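Local structure of inorganic pyrophosphatase (Coxiella burnetii, 3TR4) at residues A162-K165 / E166-S170; P111-K114 / A115-Y119; K12-D15 / D16-V19; A169-V172 / R173-K177. The protein probably hydrolyses inorganic pyrophosphate to two phosphate ions with the help of magnesium, working as a homohexamer. One frame throughout, in Å; residues are numbered along the deposited sequence.

Interaction 1 (A162-K165 / E166-S170); sequences AAKK and EFEAS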
ATOM      1  N   ALA B 162     -18.348  -5.383 -33.102  1.00 34.05           N
ATOM      2  CA  ALA B 162     -17.163  -4.681 -33.586  1.00 43.84           C
ATOM      3  C   ALA B 162     -15.906  -5.247 -32.934  1.00 44.36           C
ATOM      4  O   ALA B 162     -14.879  -5.415 -33.592  1.00 32.57           O
ATOM      5  CB  ALA B 162     -17.272  -3.189 -33.323  1.00 37.92           C
ATOM      6  N   ALA B 163     -15.989  -5.548 -31.642  1.00 30.80           N
ATOM      7  CA  ALA B 163     -14.841  -6.096 -30.927  1.00 31.51           C
ATOM      8  C   ALA B 163     -14.453  -7.443 -31.524  1.00 30.46           C
ATOM      9  O   ALA B 163     -13.270  -7.743 -31.703  1.00 29.79           O
ATOM     10  CB  ALA B 163     -15.149  -6.233 -29.437  1.00 27.95           C
ATOM     11  N   LYS B 164     -15.466  -8.244 -31.834  1.00 31.17           N
ATOM     12  CA  LYS B 164     -15.269  -9.557 -32.435  1.00 36.14           C
ATOM     13  C   LYS B 164     -14.545  -9.458 -33.775  1.00 38.17           C
ATOM     14  O   LYS B 164     -13.583 -10.186 -34.024  1.00 38.96           O
ATOM     15  CB  LYS B 164     -16.618 -10.253 -32.615  1.00 34.87           C
ATOM     16  CG  LYS B 164     -16.541 -11.660 -33.181  1.00 37.04           C
ATOM     17  CD  LYS B 164     -17.894 -12.343 -33.073  1.00 45.98           C
ATOM     18  CE  LYS B 164     -17.819 -13.798 -33.492  1.00 55.30           C
ATOM     19  NZ  LYS B 164     -19.046 -14.539 -33.099  1.00 59.33           N
ATOM     20  N   LYS B 165     -15.013  -8.557 -34.633  1.00 38.62           N
ATOM     21  CA  LYS B 165     -14.387  -8.342 -35.933  1.00 46.17           C
ATOM     22  C   LYS B 165     -12.895  -8.074 -35.784  1.00 43.03           C
ATOM     23  O   LYS B 165     -12.072  -8.751 -36.398  1.00 39.23           O
ATOM     24  CB  LYS B 165     -15.049  -7.176 -36.667  1.00 57.46           C
ATOM     25  CG  LYS B 165     -16.423  -7.492 -37.227  1.00 75.08           C
ATOM     26  CD  LYS B 165     -16.980  -6.298 -37.985  1.00 87.55           C
ATOM     27  CE  LYS B 165     -16.008  -5.826 -39.055  1.00 95.87           C
ATOM     28  NZ  LYS B 165     -16.517  -4.630 -39.781  1.00101.50           N
ATOM     29  N   GLU B 166     -12.556  -7.084 -34.962  1.00 38.88           N
ATOM     30  CA  GLU B 166     -11.170  -6.698 -34.746  1.00 36.84           C
ATOM     31  C   GLU B 166     -10.364  -7.850 -34.157  1.00 33.60           C
ATOM     32  O   GLU B 166      -9.214  -8.076 -34.538  1.00 34.72           O
ATOM     33  CB  GLU B 166     -11.094  -5.478 -33.828  1.00 37.50           C
ATOM     34  CG  GLU B 166      -9.677  -5.002 -33.551  1.00 45.25           C
ATOM     35  CD  GLU B 166      -8.999  -4.447 -34.791  1.00 57.35           C
ATOM     36  OE1 GLU B 166      -9.713  -3.920 -35.671  1.00 61.34           O
ATOM     37  OE2 GLU B 166      -7.756  -4.544 -34.886  1.00 56.39           O
ATOM     38  N   PHE B 167     -10.980  -8.571 -33.226  1.00 38.33           N
ATOM     39  CA  PHE B 167     -10.351  -9.719 -32.582  1.00 33.65           C
ATOM     40  C   PHE B 167      -9.981 -10.779 -33.616  1.00 40.35           C
ATOM     41  O   PHE B 167      -8.840 -11.241 -33.671  1.00 41.73           O
ATOM     42  CB  PHE B 167     -11.296 -10.294 -31.519  1.00 35.79           C
ATOM     43  CG  PHE B 167     -10.821 -11.581 -30.898  1.00 37.19           C
ATOM     44  CD1 PHE B 167      -9.868 -11.574 -29.892  1.00 33.88           C
ATOM     45  CD2 PHE B 167     -11.351 -12.796 -31.301  1.00 41.67           C
ATOM     46  CE1 PHE B 167      -9.437 -12.759 -29.314  1.00 38.11           C
ATOM     47  CE2 PHE B 167     -10.928 -13.983 -30.727  1.00 44.39           C
ATOM     48  CZ  PHE B 167      -9.968 -13.965 -29.732  1.00 43.34           C
ATOM     49  N   GLU B 168     -10.944 -11.149 -34.452  1.00 45.57           N
ATOM     50  CA  GLU B 168     -10.719 -12.185 -35.453  1.00 44.91           C
ATOM     51  C   GLU B 168      -9.711 -11.766 -36.522  1.00 44.90           C
ATOM     52  O   GLU B 168      -8.907 -12.583 -36.977  1.00 40.47           O
ATOM     53  CB  GLU B 168     -12.043 -12.618 -36.083  1.00 50.10           C
ATOM     54  CG  GLU B 168     -12.929 -13.402 -35.130  1.00 56.95           C
ATOM     55  CD  GLU B 168     -14.299 -13.694 -35.704  1.00 69.33           C
ATOM     56  OE1 GLU B 168     -14.740 -12.949 -36.606  1.00 73.21           O
ATOM     57  OE2 GLU B 168     -14.935 -14.671 -35.253  1.00 74.09           O
ATOM     58  N   ALA B 169      -9.746 -10.498 -36.914  1.00 42.81           N
ATOM     59  CA  ALA B 169      -8.803  -9.987 -37.906  1.00 46.91           C
ATOM     60  C   ALA B 169      -7.371  -9.966 -37.372  1.00 43.67           C
ATOM     61  O   ALA B 169      -6.425 -10.283 -38.092  1.00 41.38           O
ATOM     62  CB  ALA B 169      -9.217  -8.598 -38.378  1.00 46.47           C
ATOM     63  N   SER B 170      -7.212  -9.591 -36.107  1.00 43.41           N
ATOM     64  CA  SER B 170      -5.886  -9.541 -35.499  1.00 42.02           C
ATOM     65  C   SER B 170      -5.304 -10.945 -35.352  1.00 39.59           C
ATOM     66  O   SER B 170      -4.088 -11.122 -35.310  1.00 39.92           O
ATOM     67  CB  SER B 170      -5.932  -8.836 -34.143  1.00 39.61           C
ATOM     68  OG  SER B 170      -6.567  -9.646 -33.168  1.00 53.33           O
TER

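Interaction 2 (P111-K114 / A115-Y119); sequences PVVK and ACRAY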
ATOM      1  N   PRO B 111     -13.950 -10.514 -16.749  1.00 20.27           N
ATOM      2  CA  PRO B 111     -13.577 -11.927 -16.612  1.00 18.97           C
ATOM      3  C   PRO B 111     -14.728 -12.827 -17.046  1.00 24.93           C
ATOM      4  O   PRO B 111     -15.884 -12.394 -16.999  1.00 20.25           O
ATOM      5  CB  PRO B 111     -13.333 -12.082 -15.105  1.00 19.98           C
ATOM      6  CG  PRO B 111     -13.085 -10.689 -14.604  1.00 17.91           C
ATOM      7  CD  PRO B 111     -13.961  -9.817 -15.451  1.00 21.53           C
ATOM      8  N   VAL B 112     -14.428 -14.049 -17.477  1.00 26.57           N
ATOM      9  CA  VAL B 112     -15.486 -15.010 -17.770  1.00 26.83           C
ATOM     10  C   VAL B 112     -16.312 -15.222 -16.504  1.00 25.87           C
ATOM     11  O   VAL B 112     -15.829 -14.994 -15.396  1.00 25.54           O
ATOM     12  CB  VAL B 112     -14.936 -16.361 -18.278  1.00 28.28           C
ATOM     13  CG1 VAL B 112     -14.257 -16.186 -19.637  1.00 27.94           C
ATOM     14  CG2 VAL B 112     -13.979 -16.969 -17.267  1.00 27.53           C
ATOM     15  N   VAL B 113     -17.561 -15.647 -16.668  1.00 25.29           N
ATOM     16  CA  VAL B 113     -18.465 -15.796 -15.527  1.00 28.13           C
ATOM     17  C   VAL B 113     -17.894 -16.709 -14.441  1.00 31.49           C
ATOM     18  O   VAL B 113     -17.990 -16.407 -13.252  1.00 29.31           O
ATOM     19  CB  VAL B 113     -19.848 -16.312 -15.964  1.00 30.17           C
ATOM     20  CG1 VAL B 113     -20.722 -16.569 -14.750  1.00 33.30           C
ATOM     21  CG2 VAL B 113     -20.508 -15.311 -16.911  1.00 29.06           C
ATOM     22  N   LYS B 114     -17.299 -17.822 -14.860  1.00 30.91           N
ATOM     23  CA  LYS B 114     -16.665 -18.757 -13.936  1.00 35.55           C
ATOM     24  C   LYS B 114     -15.703 -18.069 -12.974  1.00 33.64           C
ATOM     25  O   LYS B 114     -15.623 -18.429 -11.797  1.00 33.82           O
ATOM     26  CB  LYS B 114     -15.912 -19.836 -14.717  1.00 47.01           C
ATOM     27  CG  LYS B 114     -14.895 -20.608 -13.887  1.00 57.54           C
ATOM     28  CD  LYS B 114     -14.036 -21.506 -14.764  1.00 66.84           C
ATOM     29  CE  LYS B 114     -14.894 -22.461 -15.584  1.00 75.65           C
ATOM     30  NZ  LYS B 114     -14.076 -23.332 -16.475  1.00 79.94           N
ATOM     31  N   ALA B 115     -14.966 -17.084 -13.481  1.00 28.88           N
ATOM     32  CA  ALA B 115     -13.952 -16.400 -12.686  1.00 29.95           C
ATOM     33  C   ALA B 115     -14.530 -15.226 -11.900  1.00 35.08           C
ATOM     34  O   ALA B 115     -14.010 -14.858 -10.848  1.00 35.64           O
ATOM     35  CB  ALA B 115     -12.805 -15.937 -13.573  1.00 31.18           C
ATOM     36  N   CYS B 116     -15.608 -14.637 -12.409  1.00 33.52           N
ATOM     37  CA  CYS B 116     -16.243 -13.518 -11.719  1.00 30.40           C
ATOM     38  C   CYS B 116     -17.766 -13.565 -11.815  1.00 30.57           C
ATOM     39  O   CYS B 116     -18.354 -13.018 -12.745  1.00 24.60           O
ATOM     40  CB  CYS B 116     -15.720 -12.184 -12.258  1.00 30.16           C
ATOM     41  SG  CYS B 116     -16.232 -10.748 -11.283  1.00 34.22           S
ATOM     42  N   ARG B 117     -18.392 -14.220 -10.841  1.00 30.49           N
ATOM     43  CA  ARG B 117     -19.849 -14.309 -10.769  1.00 34.94           C
ATOM     44  C   ARG B 117     -20.508 -12.940 -10.693  1.00 32.21           C
ATOM     45  O   ARG B 117     -21.566 -12.718 -11.280  1.00 31.00           O
ATOM     46  CB  ARG B 117     -20.269 -15.126  -9.546  1.00 42.09           C
ATOM     47  CG  ARG B 117     -20.337 -16.611  -9.786  1.00 52.34           C
ATOM     48  CD  ARG B 117     -21.483 -16.958 -10.715  1.00 58.13           C
ATOM     49  NE  ARG B 117     -21.563 -18.398 -10.918  1.00 59.51           N
ATOM     50  CZ  ARG B 117     -22.286 -19.218 -10.164  1.00 58.70           C
ATOM     51  NH1 ARG B 117     -23.010 -18.742  -9.159  1.00 57.84           N
ATOM     52  NH2 ARG B 117     -22.291 -20.517 -10.420  1.00 60.79           N
ATOM     53  N   ALA B 118     -19.879 -12.029  -9.959  1.00 32.12           N
ATOM     54  CA  ALA B 118     -20.463 -10.721  -9.685  1.00 34.94           C
ATOM     55  C   ALA B 118     -20.752  -9.905 -10.942  1.00 34.84           C
ATOM     56  O   ALA B 118     -21.550  -8.971 -10.906  1.00 36.77           O
ATOM     57  CB  ALA B 118     -19.568  -9.930  -8.735  1.00 38.39           C
ATOM     58  N   TYR B 119     -20.108 -10.257 -12.050  1.00 26.97           N
ATOM     59  CA  TYR B 119     -20.265  -9.502 -13.290  1.00 26.29           C
ATOM     60  C   TYR B 119     -21.119 -10.240 -14.313  1.00 30.02           C
ATOM     61  O   TYR B 119     -21.188  -9.838 -15.473  1.00 33.59           O
ATOM     62  CB  TYR B 119     -18.905  -9.192 -13.912  1.00 26.20           C
ATOM     63  CG  TYR B 119     -18.083  -8.152 -13.183  1.00 31.05           C
ATOM     64  CD1 TYR B 119     -18.552  -7.530 -12.032  1.00 33.11           C
ATOM     65  CD2 TYR B 119     -16.834  -7.784 -13.660  1.00 30.21           C
ATOM     66  CE1 TYR B 119     -17.788  -6.575 -11.377  1.00 37.94           C
ATOM     67  CE2 TYR B 119     -16.067  -6.837 -13.017  1.00 32.92           C
ATOM     68  CZ  TYR B 119     -16.543  -6.236 -11.877  1.00 33.64           C
ATOM     69  OH  TYR B 119     -15.766  -5.291 -11.247  1.00 30.92           O
TER
HETATM   70  O   HOH W   1     -18.266 -12.208 -15.405  1.00 25.49           O

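Interaction 3 (K12-D15 / D16-V19); sequences KGID and DFNV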
ATOM      1  N   LYS B  12     -10.330 -19.221 -27.160  1.00 35.28           N
ATOM      2  CA  LYS B  12     -11.409 -19.844 -27.924  1.00 40.90           C
ATOM      3  C   LYS B  12     -12.178 -18.872 -28.817  1.00 44.80           C
ATOM      4  O   LYS B  12     -12.539 -19.213 -29.943  1.00 50.16           O
ATOM      5  CB  LYS B  12     -12.369 -20.587 -26.987  1.00 38.83           C
ATOM      6  CG  LYS B  12     -11.724 -21.769 -26.278  1.00 44.28           C
ATOM      7  CD  LYS B  12     -12.672 -22.447 -25.300  1.00 45.98           C
ATOM      8  CE  LYS B  12     -12.030 -23.697 -24.718  1.00 47.99           C
ATOM      9  NZ  LYS B  12     -12.892 -24.372 -23.712  1.00 47.75           N
ATOM     10  N   GLY B  13     -12.433 -17.666 -28.317  1.00 40.51           N
ATOM     11  CA  GLY B  13     -13.203 -16.694 -29.070  1.00 34.56           C
ATOM     12  C   GLY B  13     -13.546 -15.458 -28.261  1.00 32.30           C
ATOM     13  O   GLY B  13     -13.045 -15.278 -27.154  1.00 31.04           O
ATOM     14  N   ILE B  14     -14.413 -14.618 -28.815  1.00 29.70           N
ATOM     15  CA  ILE B  14     -14.707 -13.310 -28.236  1.00 35.72           C
ATOM     16  C   ILE B  14     -15.361 -13.398 -26.853  1.00 36.05           C
ATOM     17  O   ILE B  14     -15.339 -12.432 -26.087  1.00 36.44           O
ATOM     18  CB  ILE B  14     -15.594 -12.468 -29.181  1.00 31.87           C
ATOM     19  CG1 ILE B  14     -15.477 -10.978 -28.849  1.00 28.67           C
ATOM     20  CG2 ILE B  14     -17.038 -12.950 -29.134  1.00 35.05           C
ATOM     21  CD1 ILE B  14     -14.062 -10.428 -28.987  1.00 28.06           C
ATOM     22  N   ASP B  15     -15.934 -14.556 -26.536  1.00 33.74           N
ATOM     23  CA  ASP B  15     -16.579 -14.767 -25.241  1.00 33.28           C
ATOM     24  C   ASP B  15     -15.681 -15.515 -24.265  1.00 32.29           C
ATOM     25  O   ASP B  15     -16.075 -15.792 -23.134  1.00 31.72           O
ATOM     26  CB  ASP B  15     -17.889 -15.538 -25.405  1.00 44.10           C
ATOM     27  CG  ASP B  15     -18.999 -14.684 -25.977  1.00 48.07           C
ATOM     28  OD1 ASP B  15     -19.387 -14.913 -27.141  1.00 50.51           O
ATOM     29  OD2 ASP B  15     -19.482 -13.780 -25.262  1.00 55.43           O
ATOM     30  N   ASP B  16     -14.474 -15.846 -24.706  1.00 30.64           N
ATOM     31  CA  ASP B  16     -13.548 -16.591 -23.869  1.00 30.48           C
ATOM     32  C   ASP B  16     -12.158 -16.594 -24.483  1.00 31.45           C
ATOM     33  O   ASP B  16     -11.751 -17.572 -25.115  1.00 33.45           O
ATOM     34  CB  ASP B  16     -14.039 -18.027 -23.675  1.00 34.09           C
ATOM     35  CG  ASP B  16     -13.074 -18.868 -22.865  1.00 45.11           C
ATOM     36  OD1 ASP B  16     -12.206 -18.288 -22.178  1.00 48.07           O
ATOM     37  OD2 ASP B  16     -13.185 -20.110 -22.915  1.00 53.19           O
ATOM     38  N   PHE B  17     -11.434 -15.496 -24.300  1.00 20.71           N
ATOM     39  CA  PHE B  17     -10.085 -15.406 -24.835  1.00 25.16           C
ATOM     40  C   PHE B  17      -9.061 -15.066 -23.758  1.00 26.74           C
ATOM     41  O   PHE B  17      -9.417 -14.679 -22.644  1.00 23.94           O
ATOM     42  CB  PHE B  17     -10.018 -14.439 -26.028  1.00 22.63           C
ATOM     43  CG  PHE B  17     -10.388 -13.013 -25.703  1.00 19.74           C
ATOM     44  CD1 PHE B  17     -11.712 -12.599 -25.731  1.00 23.75           C
ATOM     45  CD2 PHE B  17      -9.407 -12.076 -25.418  1.00 19.86           C
ATOM     46  CE1 PHE B  17     -12.051 -11.284 -25.454  1.00 22.00           C
ATOM     47  CE2 PHE B  17      -9.738 -10.757 -25.145  1.00 20.49           C
ATOM     48  CZ  PHE B  17     -11.060 -10.361 -25.161  1.00 27.88           C
ATOM     49  N   ASN B  18      -7.787 -15.237 -24.092  1.00 27.85           N
ATOM     50  CA  ASN B  18      -6.711 -15.031 -23.130  1.00 24.61           C
ATOM     51  C   ASN B  18      -6.174 -13.609 -23.129  1.00 23.92           C
ATOM     52  O   ASN B  18      -6.054 -12.972 -24.175  1.00 27.09           O
ATOM     53  CB  ASN B  18      -5.573 -16.016 -23.392  1.00 25.06           C
ATOM     54  CG  ASN B  18      -5.971 -17.451 -23.106  1.00 32.65           C
ATOM     55  OD1 ASN B  18      -6.818 -17.711 -22.252  1.00 32.25           O
ATOM     56  ND2 ASN B  18      -5.357 -18.392 -23.816  1.00 30.26           N
ATOM     57  N   VAL B  19      -5.847 -13.116 -21.943  1.00 22.61           N
ATOM     58  CA  VAL B  19      -5.209 -11.816 -21.816  1.00 22.77           C
ATOM     59  C   VAL B  19      -4.065 -11.914 -20.824  1.00 28.19           C
ATOM     60  O   VAL B  19      -4.216 -12.478 -19.738  1.00 26.13           O
ATOM     61  CB  VAL B  19      -6.204 -10.736 -21.351  1.00 25.52           C
ATOM     62  CG1 VAL B  19      -5.468  -9.464 -20.968  1.00 24.85           C
ATOM     63  CG2 VAL B  19      -7.228 -10.453 -22.449  1.00 30.10           C
TER

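Interaction 4 (A169-V172 / R173-K177); sequences ASIV and RFKEK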
ATOM      1  N   ALA B 169      -9.746 -10.498 -36.914  1.00 42.81           N
ATOM      2  CA  ALA B 169      -8.803  -9.987 -37.906  1.00 46.91           C
ATOM      3  C   ALA B 169      -7.371  -9.966 -37.372  1.00 43.67           C
ATOM      4  O   ALA B 169      -6.425 -10.283 -38.092  1.00 41.38           O
ATOM      5  CB  ALA B 169      -9.217  -8.598 -38.378  1.00 46.47           C
ATOM      6  N   SER B 170      -7.212  -9.591 -36.107  1.00 43.41           N
ATOM      7  CA  SER B 170      -5.886  -9.541 -35.499  1.00 42.02           C
ATOM      8  C   SER B 170      -5.304 -10.945 -35.352  1.00 39.59           C
ATOM      9  O   SER B 170      -4.088 -11.122 -35.310  1.00 39.92           O
ATOM     10  CB  SER B 170      -5.932  -8.836 -34.143  1.00 39.61           C
ATOM     11  OG  SER B 170      -6.567  -9.646 -33.168  1.00 53.33           O
ATOM     12  N   ILE B 171      -6.183 -11.937 -35.260  1.00 41.46           N
ATOM     13  CA  ILE B 171      -5.762 -13.331 -35.268  1.00 44.05           C
ATOM     14  C   ILE B 171      -5.287 -13.702 -36.669  1.00 46.31           C
ATOM     15  O   ILE B 171      -4.262 -14.367 -36.838  1.00 43.33           O
ATOM     16  CB  ILE B 171      -6.906 -14.271 -34.845  1.00 47.65           C
ATOM     17  CG1 ILE B 171      -7.141 -14.181 -33.335  1.00 43.99           C
ATOM     18  CG2 ILE B 171      -6.596 -15.703 -35.248  1.00 49.43           C
ATOM     19  CD1 ILE B 171      -8.265 -15.064 -32.838  1.00 44.64           C
ATOM     20  N   VAL B 172      -6.037 -13.256 -37.672  1.00 45.06           N
ATOM     21  CA  VAL B 172      -5.667 -13.477 -39.063  1.00 50.44           C
ATOM     22  C   VAL B 172      -4.274 -12.927 -39.354  1.00 55.25           C
ATOM     23  O   VAL B 172      -3.434 -13.622 -39.923  1.00 52.91           O
ATOM     24  CB  VAL B 172      -6.674 -12.829 -40.032  1.00 54.61           C
ATOM     25  CG1 VAL B 172      -6.138 -12.862 -41.457  1.00 58.84           C
ATOM     26  CG2 VAL B 172      -8.021 -13.529 -39.943  1.00 56.67           C
ATOM     27  N   ARG B 173      -4.031 -11.680 -38.962  1.00 54.92           N
ATOM     28  CA  ARG B 173      -2.730 -11.065 -39.196  1.00 54.17           C
ATOM     29  C   ARG B 173      -1.614 -11.911 -38.605  1.00 53.10           C
ATOM     30  O   ARG B 173      -0.603 -12.166 -39.260  1.00 54.18           O
ATOM     31  CB  ARG B 173      -2.667  -9.661 -38.602  1.00 54.86           C
ATOM     32  CG  ARG B 173      -3.560  -8.650 -39.281  1.00 59.16           C
ATOM     33  CD  ARG B 173      -3.147  -7.249 -38.886  1.00 63.40           C
ATOM     34  NE  ARG B 173      -4.211  -6.281 -39.121  1.00 69.24           N
ATOM     35  CZ  ARG B 173      -5.156  -5.991 -38.234  1.00 68.05           C
ATOM     36  NH1 ARG B 173      -5.169  -6.595 -37.054  1.00 63.26           N
ATOM     37  NH2 ARG B 173      -6.087  -5.095 -38.528  1.00 68.74           N
ATOM     38  N   PHE B 174      -1.798 -12.338 -37.360  1.00 46.77           N
ATOM     39  CA  PHE B 174      -0.794 -13.148 -36.690  1.00 47.58           C
ATOM     40  C   PHE B 174      -0.467 -14.385 -37.523  1.00 50.82           C
ATOM     41  O   PHE B 174       0.698 -14.647 -37.829  1.00 50.97           O
ATOM     42  CB  PHE B 174      -1.261 -13.552 -35.287  1.00 38.51           C
ATOM     43  CG  PHE B 174      -0.200 -14.239 -34.476  1.00 42.46           C
ATOM     44  CD1 PHE B 174       0.835 -13.510 -33.908  1.00 44.04           C
ATOM     45  CD2 PHE B 174      -0.228 -15.610 -34.288  1.00 39.36           C
ATOM     46  CE1 PHE B 174       1.821 -14.138 -33.166  1.00 43.02           C
ATOM     47  CE2 PHE B 174       0.753 -16.244 -33.546  1.00 36.89           C
ATOM     48  CZ  PHE B 174       1.779 -15.505 -32.983  1.00 41.03           C
ATOM     49  N   LYS B 175      -1.503 -15.128 -37.898  1.00 49.93           N
ATOM     50  CA  LYS B 175      -1.338 -16.353 -38.674  1.00 53.19           C
ATOM     51  C   LYS B 175      -0.628 -16.129 -40.008  1.00 55.59           C
ATOM     52  O   LYS B 175       0.054 -17.020 -40.510  1.00 54.71           O
ATOM     53  CB  LYS B 175      -2.693 -17.021 -38.922  1.00 57.38           C
ATOM     54  CG  LYS B 175      -3.232 -17.820 -37.747  1.00 59.96           C
ATOM     55  CD  LYS B 175      -4.430 -18.655 -38.176  1.00 66.57           C
ATOM     56  CE  LYS B 175      -4.831 -19.657 -37.107  1.00 65.29           C
ATOM     57  NZ  LYS B 175      -5.347 -18.993 -35.884  1.00 64.89           N
ATOM     58  N   GLU B 176      -0.793 -14.936 -40.573  1.00 63.13           N
ATOM     59  CA  GLU B 176      -0.256 -14.625 -41.897  1.00 70.88           C
ATOM     60  C   GLU B 176       1.267 -14.557 -41.938  1.00 69.21           C
ATOM     61  O   GLU B 176       1.843 -14.065 -42.909  1.00 65.82           O
ATOM     62  CB  GLU B 176      -0.846 -13.313 -42.424  1.00 79.45           C
ATOM     63  CG  GLU B 176      -2.303 -13.411 -42.844  1.00 89.04           C
ATOM     64  CD  GLU B 176      -2.815 -12.125 -43.464  1.00 97.51           C
ATOM     65  OE1 GLU B 176      -2.129 -11.088 -43.337  1.00100.05           O
ATOM     66  OE2 GLU B 176      -3.900 -12.155 -44.081  1.00 99.21           O
ATOM     67  N   LYS B 177       1.913 -15.050 -40.888  1.00 69.28           N
ATOM     68  CA  LYS B 177       3.369 -15.095 -40.836  1.00 71.44           C
ATOM     69  C   LYS B 177       3.860 -15.910 -39.644  1.00 72.23           C
ATOM     70  O   LYS B 177       4.223 -17.078 -39.783  1.00 72.66           O
ATOM     71  CB  LYS B 177       3.948 -13.680 -40.785  1.00 71.80           C
ATOM     72  CG  LYS B 177       3.458 -12.853 -39.612  1.00 68.14           C
ATOM     73  CD  LYS B 177       4.140 -11.499 -39.579  1.00 72.20           C
ATOM     74  CE  LYS B 177       3.835 -10.763 -38.289  1.00 75.58           C
ATOM     75  NZ  LYS B 177       4.617  -9.502 -38.168  1.00 78.63           N
TER

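Interaction 1 (A162-K165 / E166-S170)
Glu166 N donates to Ala162 O at 3.2 Å, the first of four backbone bonds, each from an amide to the carbonyl four residues earlier, that join residues 162-165 to 166-170 as successive turns of one helix. The pair formed by Glu168 N and Lys164 O is the shortest at 2.8 Å. Ser170 adds a side-chain bond of 2.8 Å from its OG to Phe167 O, a common way for a buried serine to satisfy its hydroxyl within its own helix.

Among the charged side chains, Lys164 and Glu168 meet one turn apart. Lys164 stretches away with CG anti to the backbone N (chi1 -178°), and its CE comes to 3.5 Å from Glu168 OE2. The charged atoms stay further apart, with Lys164 NZ 4.6 Å from Glu168 OE2; at that separation the charges can attract each other only weakly, short of a salt bridge.

The helical turn also brings Phe167 CB to 3.2 Å from Ala163 O. Apolar packing lies beyond: the Phe167 ring meets Phe17, and the small Ala163, which packs on Ile94 of strand 86-99, suits a close approach of helix to sheet. This is the amphipathic C-terminal helix of the pyrophosphatase fold, packed against its curved sheet.

Interaction 2 (P111-K114 / A115-Y119)
Tyr119 has CG anti to its carbonyl carbon (chi1 -72°), which brings its CD2 to 3.9 Å from Pro111 CD. Cys116 in turn has its SG anti to the backbone N (chi1 -170°), which sets the sulfur over one face of the Tyr119 ring, offset toward the rim. The proline ring touches both partners: Pro111 CB is also 3.7 Å from Cys116 CB. Rigid proline and compact cysteine suit this buried spot, where the chain folds back on itself.

Val112 O holds the backbone of the turn with two amides. Cys116 N approaches it nearly end-on at 3.0 Å, whereas Ala115 N, also at 3.0 Å from Val112 O, sits well above the carbonyl plane. Alanine is small enough for its methyl to tuck beside the valine, with Ala115 CB 4.0 Å from Val112 CG2. A water bridges the flanks, donating to Pro111 O at 2.9 Å and to Cys116 O at 2.8 Å, so two carbonyls that cannot bond to each other are both satisfied.

On the outer side the aliphatic part of Arg117 crosses Val113, whose CG1 lies 4.1 Å from Arg117 CD, and the long arginine can carry its charge outward beyond this contact. Pro111 and Cys116 also pack on Phe46 of the second subunit. The whole is a beta turn over Val112-Ala115, its carbonyl also taken by Cys116 N, just after strand 106-111 and followed by a short 3-10 segment at 117-118, set at a subunit interface of the hexamer.

Interaction 3 (K12-D15 / D16-V19)
Lys12 approaches Asp16 through its backbone and its aliphatic chain. Lys12 N donates to Asp16 O at 3.0 Å, nearly in line with the carbonyl. The extended side chain then crosses the aspartate, bringing Lys12 CD to 3.4 Å from Asp16 OD2. Lys12 NZ remains 4.3 Å from Asp16 OD2, too far for a salt bridge, and the carboxylate's strong partner is Arg88, which pairs with Asp16 OD2.

Gly13 follows with a second bond to the same acceptor: Gly13 N lies 3.3 Å from Asp16 O, well above the carbonyl plane. Two consecutive residues, Lys12 and Gly13, thus stand opposite the single residue Asp16, which defines a classic beta bulge. The return bond from Asp16 N to Gly13 O, 2.9 Å, closes a type I turn. Glycine suits this place because its phi of 172° is awkward for a residue with a side chain.

Ile14, at the first corner of the turn, lies alongside Phe17 and points the same way; its CD1 is 4.2 Å from Phe17 CE1. The phenylalanine CG stands between the backbone N and the carbonyl carbon (chi1 62°), which turns the ring back toward the Gly13 and Ile14 carbonyls and puts Gly13 O at its edge, in plane, 3.3 Å from Phe17 CD1. Asp15, at the second corner, sends its carboxylate outward to a salt bridge with Lys160.

Chemically, the turn divides its roles: Ile14 and Phe17 present an apolar surface to helix 160-175, whereas the two aspartates are held by basic groups on strand 86-99 and helix 160-175, which probably keeps both carboxylates ionised.

Interaction 4 (A169-V172 / R173-K177)
Arg173 reaches back along the last turns of the C-terminal helix, 160-175, to lie against Ser170. Its CG is anti to the carbonyl carbon (chi1 -67°) and the chain runs extended as far as NE, which carries NH1 to 3.4 Å from Ser170 CA. That nitrogen is a hydrogen-bond donor to Leu64 O, so a long arginine suits a place where the helix must reach a neighbouring loop.

Ile171 and Lys175 are one turn apart and lie side by side. The lysine is extended until its last torsion, where a bend (chi4 66°) folds the ammonium group back over the isoleucine methyl: Lys175 NZ is 3.6 Å from Ile171 CG2. Such a residue suits an exposed turn, its aliphatic length covering a neighbour while its charge stays near solvent.

In the backbone, Arg173 N donates to Ala169 O at 2.9 Å and Lys175 N to Ile171 O at 3.1 Å, but the bond from Phe174 N to Ser170 O is weak. The helix is ending here: Glu176 is the first residue to leave helical angles, although Glu176 N still donates to Val172 O at 3.0 Å. The glutamate crosses the valine, its CG 3.1 Å from Val172 O and its OE2 3.5 Å from Val172 CG1.

Overall arrangement
From the N terminus, interaction 3 comes first, closing a tight turn that leads into strand 16-23. Interaction 2 follows far along the chain, where strand 106-111 gives way to a loop at the subunit interface. Interactions 1 and 4 end the series as overlapping stretches along helix 160-175 and its C-terminal end, sharing Ala169 and Ser170. All four are local, so none encloses or crosses another. In space, interaction 3 lies in the middle: Phe17 and Ile14 pack on Phe167 of interaction 1, and Asp16 touches Val112 of interaction 2. Interactions 2 and 4 stay about 15 Å apart at their nearest atoms. The N-terminal turn thus joins the C-terminal helix to the loop after strand 106-111.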